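PDB 3QWT: putative GH105 family protein from Salmonella enterica subsp. enterica serovar Paratyphi A, which is of uncharacterised function but probably acts as a glycoside hydrolase of family GH105, whose known members cleave unsaturated uronyl residues from oligosaccharides. Local coordinates for residues Phe225-Leu237 and Ser278-Ser290. Numbering follows the deposited sequence.
Sequences FANARWARGNSWL and SGLWHTLLDDPHS
Arg229 and Ala231 clasp the loop at Thr283 and Leu285 through two backbone hydrogen bonds that flank Trp230 and Leu284, making a single beta bridge. Leu285 N donates to Arg229 O at 3.1 Å, almost straight, and Ala231 N donates to Thr283 O at 3.0 Å. Beside these bonds Leu285 drives its side chain into the start of helix 231-248: CD2 rests on Ala231 CB at 3.7 Å, while CD1 lies against the amide of Asn234, 3.8 Å from Asn234 CG.

Nearer the surface, Arg229 crosses Asp286 at about a right angle. Its extended chain brings NH1 to 3.0 Å from Asp286 OD2 in a salt bridge, but the bond is bent (133°) and reaches the oxygen from above the carboxylate plane; NH2 pairs with Asp207. The other carboxylate oxygen, Asp286 OD1, accepts a hydrogen bond from a water that in turn accepts one from Arg229 N, so both ends of Arg229 are tied to one aspartate.

Behind this, Trp230 is the N-cap residue. With CG anti to the backbone N (chi1 175°), its indole lies over Arg232 CB and Gly233 N, and CD1 passes 3.3 Å from Thr283 O. Asn234 ND2 returns to Trp230 O at 2.6 Å, doubling the helical bond from Asn234 N, and Asn234 OD1 accepts from Trp213 N.

The loop between helices 255-272 and 294-309 is thus fixed to a helix start of the alpha/alpha toroid by a buried backbone and leucine core, with a more solvent-accessible charge pair at its margin, whose arginine is shared between two aspartates.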
loop_
_atom_site.group_PDB
_atom_site.type_symbol
_atom_site.label_atom_id
_atom_site.label_comp_id
_atom_site.label_asym_id
_atom_site.label_seq_id
_atom_site.Cartn_x
_atom_site.Cartn_y
_atom_site.Cartn_z
ATOM N N PHE A 225 46.922 -4.258 15.891
ATOM C CA PHE A 225 48.234 -4.796 15.497
ATOM C C PHE A 225 49.252 -3.673 15.327
ATOM O O PHE A 225 49.428 -2.843 16.224
ATOM C CB PHE A 225 48.117 -5.653 14.225
ATOM C CG PHE A 225 47.219 -6.846 14.400
ATOM C CD1 PHE A 225 47.747 -8.091 14.711
ATOM C CD2 PHE A 225 45.839 -6.707 14.328
ATOM C CE1 PHE A 225 46.915 -9.180 14.913
ATOM C CE2 PHE A 225 45.003 -7.793 14.522
ATOM C CZ PHE A 225 45.540 -9.033 14.813
ATOM N N ALA A 226 49.902 -3.636 14.172
ATOM C CA ALA A 226 50.935 -2.637 13.915
ATOM C C ALA A 226 50.362 -1.246 13.632
ATOM O O ALA A 226 51.110 -0.327 13.314
ATOM C CB ALA A 226 51.815 -3.086 12.760
ATOM N N ASN A 227 49.044 -1.088 13.753
ATOM C CA ASN A 227 48.394 0.167 13.366
ATOM C C ASN A 227 48.824 0.592 11.962
ATOM O O ASN A 227 49.136 1.752 11.716
ATOM C CB ASN A 227 48.688 1.292 14.371
ATOM C CG ASN A 227 48.017 1.075 15.721
ATOM O OD1 ASN A 227 47.454 0.019 15.998
ATOM N ND2 ASN A 227 48.086 2.077 16.571
ATOM N N ALA A 228 48.816 -0.364 11.041
ATOM C CA ALA A 228 49.258 -0.115 9.678
ATOM C C ALA A 228 48.191 0.565 8.826
ATOM O O ALA A 228 47.057 0.094 8.718
ATOM C CB ALA A 228 49.713 -1.426 9.021
ATOM N N ARG A 229 48.552 1.688 8.224
ATOM C CA ARG A 229 47.634 2.340 7.317
ATOM C C ARG A 229 47.994 1.838 5.932
ATOM O O ARG A 229 48.598 2.541 5.120
ATOM C CB ARG A 229 47.691 3.863 7.461
ATOM C CG ARG A 229 47.307 4.301 8.861
ATOM C CD ARG A 229 47.343 5.815 9.051
ATOM N NE ARG A 229 46.925 6.177 10.402
ATOM C CZ ARG A 229 47.766 6.342 11.421
ATOM N NH1 ARG A 229 49.061 6.188 11.232
ATOM N NH2 ARG A 229 47.316 6.662 12.628
ATOM N N TRP A 230 47.613 0.592 5.688
ATOM C CA TRP A 230 48.090 -0.143 4.523
ATOM C C TRP A 230 47.286 0.210 3.280
ATOM O O TRP A 230 46.062 0.299 3.321
ATOM C CB TRP A 230 48.054 -1.640 4.814
ATOM C CG TRP A 230 48.414 -2.514 3.666
ATOM C CD1 TRP A 230 49.554 -2.462 2.937
ATOM C CD2 TRP A 230 47.646 -3.609 3.140
ATOM N NE1 TRP A 230 49.540 -3.439 1.973
ATOM C CE2 TRP A 230 48.383 -4.163 2.080
ATOM C CE3 TRP A 230 46.401 -4.166 3.460
ATOM C CZ2 TRP A 230 47.925 -5.247 1.328
ATOM C CZ3 TRP A 230 45.939 -5.255 2.709
ATOM C CH2 TRP A 230 46.697 -5.776 1.657
ATOM N N ALA A 231 47.991 0.423 2.177
ATOM C CA ALA A 231 47.369 0.924 0.956
ATOM C C ALA A 231 46.288 0.001 0.385
ATOM O O ALA A 231 45.112 0.371 0.332
ATOM C CB ALA A 231 48.433 1.219 -0.101
ATOM N N ARG A 232 46.672 -1.187 -0.064
ATOM C CA ARG A 232 45.691 -2.070 -0.692
ATOM C C ARG A 232 44.421 -2.227 0.172
ATOM O O ARG A 232 43.303 -2.138 -0.334
ATOM C CB ARG A 232 46.299 -3.425 -1.096
ATOM C CG ARG A 232 45.230 -4.362 -1.703
ATOM C CD ARG A 232 45.768 -5.290 -2.787
ATOM N NE ARG A 232 46.696 -6.283 -2.255
ATOM C CZ ARG A 232 47.995 -6.307 -2.524
ATOM N NH1 ARG A 232 48.760 -7.244 -1.991
ATOM N NH2 ARG A 232 48.526 -5.401 -3.333
ATOM N N GLY A 233 44.601 -2.424 1.475
ATOM C CA GLY A 233 43.483 -2.597 2.383
ATOM C C GLY A 233 42.504 -1.438 2.336
ATOM O O GLY A 233 41.280 -1.640 2.276
ATOM N N ASN A 234 43.048 -0.222 2.379
ATOM C CA ASN A 234 42.243 0.994 2.301
ATOM C C ASN A 234 41.485 1.074 0.985
ATOM O O ASN A 234 40.329 1.527 0.918
ATOM C CB ASN A 234 43.143 2.223 2.443
ATOM C CG ASN A 234 43.377 2.591 3.882
ATOM O OD1 ASN A 234 42.672 3.444 4.449
ATOM N ND2 ASN A 234 44.359 1.938 4.501
ATOM N N SER A 235 42.193 0.670 -0.056
ATOM C CA SER A 235 41.685 0.565 -1.398
ATOM C C SER A 235 40.372 -0.238 -1.402
ATOM O O SER A 235 39.405 0.142 -2.064
ATOM C CB SER A 235 42.775 -0.116 -2.245
ATOM O OG SER A 235 42.378 -0.400 -3.570
ATOM N N TRP A 236 40.340 -1.332 -0.641
ATOM C CA TRP A 236 39.166 -2.195 -0.616
ATOM C C TRP A 236 37.955 -1.385 -0.183
ATOM O O TRP A 236 36.823 -1.721 -0.516
ATOM C CB TRP A 236 39.332 -3.364 0.352
ATOM C CG TRP A 236 40.364 -4.292 -0.018
ATOM C CD1 TRP A 236 41.287 -4.832 0.805
ATOM C CD2 TRP A 236 40.617 -4.821 -1.321
ATOM N NE1 TRP A 236 42.114 -5.673 0.103
ATOM C CE2 TRP A 236 41.724 -5.685 -1.207
ATOM C CE3 TRP A 236 40.018 -4.648 -2.575
ATOM C CZ2 TRP A 236 42.263 -6.365 -2.303
ATOM C CZ3 TRP A 236 40.549 -5.343 -3.673
ATOM C CH2 TRP A 236 41.659 -6.180 -3.524
ATOM N N LEU A 237 38.190 -0.319 0.570
ATOM C CA LEU A 237 37.066 0.462 1.056
ATOM C C LEU A 237 36.650 1.496 0.053
ATOM O O LEU A 237 35.460 1.726 -0.147
ATOM C CB LEU A 237 37.356 1.100 2.411
ATOM C CG LEU A 237 36.719 0.187 3.447
ATOM C CD1 LEU A 237 37.760 -0.245 4.446
ATOM C CD2 LEU A 237 35.513 0.855 4.102
ATOM N N SER A 278 53.806 10.950 -8.427
ATOM C CA SER A 278 53.593 10.045 -9.563
ATOM C C SER A 278 52.131 9.680 -9.821
ATOM O O SER A 278 51.817 8.994 -10.798
ATOM C CB SER A 278 54.373 8.761 -9.341
ATOM O OG SER A 278 53.962 8.165 -8.126
ATOM N N GLY A 279 51.241 10.135 -8.944
ATOM C CA GLY A 279 49.840 9.777 -9.030
ATOM C C GLY A 279 49.573 8.456 -8.336
ATOM O O GLY A 279 48.427 8.016 -8.239
ATOM N N LEU A 280 50.642 7.827 -7.856
ATOM C CA LEU A 280 50.540 6.584 -7.104
ATOM C C LEU A 280 50.558 6.847 -5.603
ATOM O O LEU A 280 50.851 7.958 -5.171
ATOM C CB LEU A 280 51.668 5.631 -7.482
ATOM C CG LEU A 280 51.312 4.605 -8.568
ATOM C CD1 LEU A 280 51.181 5.239 -9.957
ATOM C CD2 LEU A 280 52.339 3.495 -8.581
ATOM N N TRP A 281 50.237 5.820 -4.819
ATOM C CA TRP A 281 50.253 5.928 -3.361
ATOM C C TRP A 281 51.244 4.963 -2.747
ATOM O O TRP A 281 51.440 3.867 -3.275
ATOM C CB TRP A 281 48.874 5.616 -2.776
ATOM C CG TRP A 281 47.939 6.736 -2.808
ATOM C CD1 TRP A 281 47.711 7.651 -1.815
ATOM C CD2 TRP A 281 47.068 7.078 -3.881
ATOM N NE1 TRP A 281 46.742 8.540 -2.208
ATOM C CE2 TRP A 281 46.329 8.211 -3.473
ATOM C CE3 TRP A 281 46.834 6.531 -5.149
ATOM C CZ2 TRP A 281 45.370 8.809 -4.292
ATOM C CZ3 TRP A 281 45.885 7.126 -5.960
ATOM C CH2 TRP A 281 45.166 8.255 -5.530
ATOM N N HIS A 282 51.835 5.360 -1.618
ATOM C CA HIS A 282 52.782 4.516 -0.887
ATOM C C HIS A 282 52.106 3.324 -0.183
ATOM O O HIS A 282 50.990 3.442 0.344
ATOM C CB HIS A 282 53.572 5.356 0.115
ATOM C CG HIS A 282 54.348 6.473 -0.512
ATOM N ND1 HIS A 282 55.604 6.295 -1.059
ATOM C CD2 HIS A 282 54.053 7.785 -0.673
ATOM C CE1 HIS A 282 56.046 7.447 -1.527
ATOM N NE2 HIS A 282 55.127 8.370 -1.301
ATOM N N THR A 283 52.789 2.180 -0.180
ATOM C CA THR A 283 52.216 0.934 0.328
ATOM C C THR A 283 51.907 1.043 1.818
ATOM O O THR A 283 50.963 0.423 2.321
ATOM C CB THR A 283 53.112 -0.285 0.023
ATOM O OG1 THR A 283 52.350 -1.484 0.172
ATOM C CG2 THR A 283 54.322 -0.329 0.949
ATOM N N LEU A 284 52.706 1.833 2.528
ATOM C CA LEU A 284 52.255 2.393 3.793
ATOM C C LEU A 284 51.953 3.839 3.488
ATOM O O LEU A 284 52.870 4.625 3.225
ATOM C CB LEU A 284 53.311 2.288 4.876
ATOM C CG LEU A 284 53.244 1.158 5.902
ATOM C CD1 LEU A 284 52.050 0.252 5.691
ATOM C CD2 LEU A 284 54.548 0.372 5.905
ATOM N N LEU A 285 50.665 4.177 3.510
ATOM C CA LEU A 285 50.174 5.432 2.958
ATOM C C LEU A 285 50.796 6.657 3.594
ATOM O O LEU A 285 50.931 7.683 2.939
ATOM C CB LEU A 285 48.653 5.533 3.081
ATOM C CG LEU A 285 47.801 4.549 2.267
ATOM C CD1 LEU A 285 46.304 4.636 2.697
ATOM C CD2 LEU A 285 47.963 4.785 0.761
ATOM N N ASP A 286 51.130 6.560 4.878
ATOM C CA ASP A 286 51.704 7.684 5.622
ATOM C C ASP A 286 53.231 7.553 5.773
ATOM O O ASP A 286 53.846 8.206 6.619
ATOM C CB ASP A 286 51.015 7.834 6.987
ATOM C CG ASP A 286 51.150 6.589 7.861
ATOM O OD1 ASP A 286 51.372 5.479 7.324
ATOM O OD2 ASP A 286 51.026 6.725 9.093
ATOM N N ASP A 287 53.833 6.706 4.941
ATOM C CA ASP A 287 55.282 6.506 4.930
ATOM C C ASP A 287 55.839 6.765 3.522
ATOM O O ASP A 287 55.926 5.857 2.701
ATOM C CB ASP A 287 55.635 5.086 5.403
ATOM C CG ASP A 287 57.138 4.860 5.527
ATOM O OD1 ASP A 287 57.908 5.696 5.006
ATOM O OD2 ASP A 287 57.552 3.844 6.136
ATOM N N PRO A 288 56.230 8.015 3.248
ATOM C CA PRO A 288 56.681 8.463 1.930
ATOM C C PRO A 288 57.888 7.670 1.459
ATOM O O PRO A 288 58.302 7.821 0.314
ATOM C CB PRO A 288 57.130 9.898 2.189
ATOM C CG PRO A 288 56.463 10.290 3.449
ATOM C CD PRO A 288 56.404 9.056 4.267
ATOM N N HIS A 289 58.456 6.845 2.326
ATOM C CA HIS A 289 59.598 6.042 1.915
ATOM C C HIS A 289 59.237 4.584 1.607
ATOM O O HIS A 289 60.119 3.807 1.217
ATOM C CB HIS A 289 60.742 6.137 2.938
ATOM C CG HIS A 289 60.609 5.202 4.103
ATOM N ND1 HIS A 289 60.358 3.854 3.957
ATOM C CD2 HIS A 289 60.712 5.421 5.437
ATOM C CE1 HIS A 289 60.299 3.285 5.148
ATOM N NE2 HIS A 289 60.512 4.214 6.064
ATOM N N SER A 290 57.961 4.214 1.784
ATOM C CA SER A 290 57.495 2.889 1.384
ATOM C C SER A 290 57.584 2.896 -0.104
ATOM O O SER A 290 57.504 3.958 -0.711
ATOM C CB SER A 290 56.013 2.644 1.715
ATOM O OG SER A 290 55.565 3.418 2.798
HETATM O O HOH W 1 50.792 3.274 8.331
#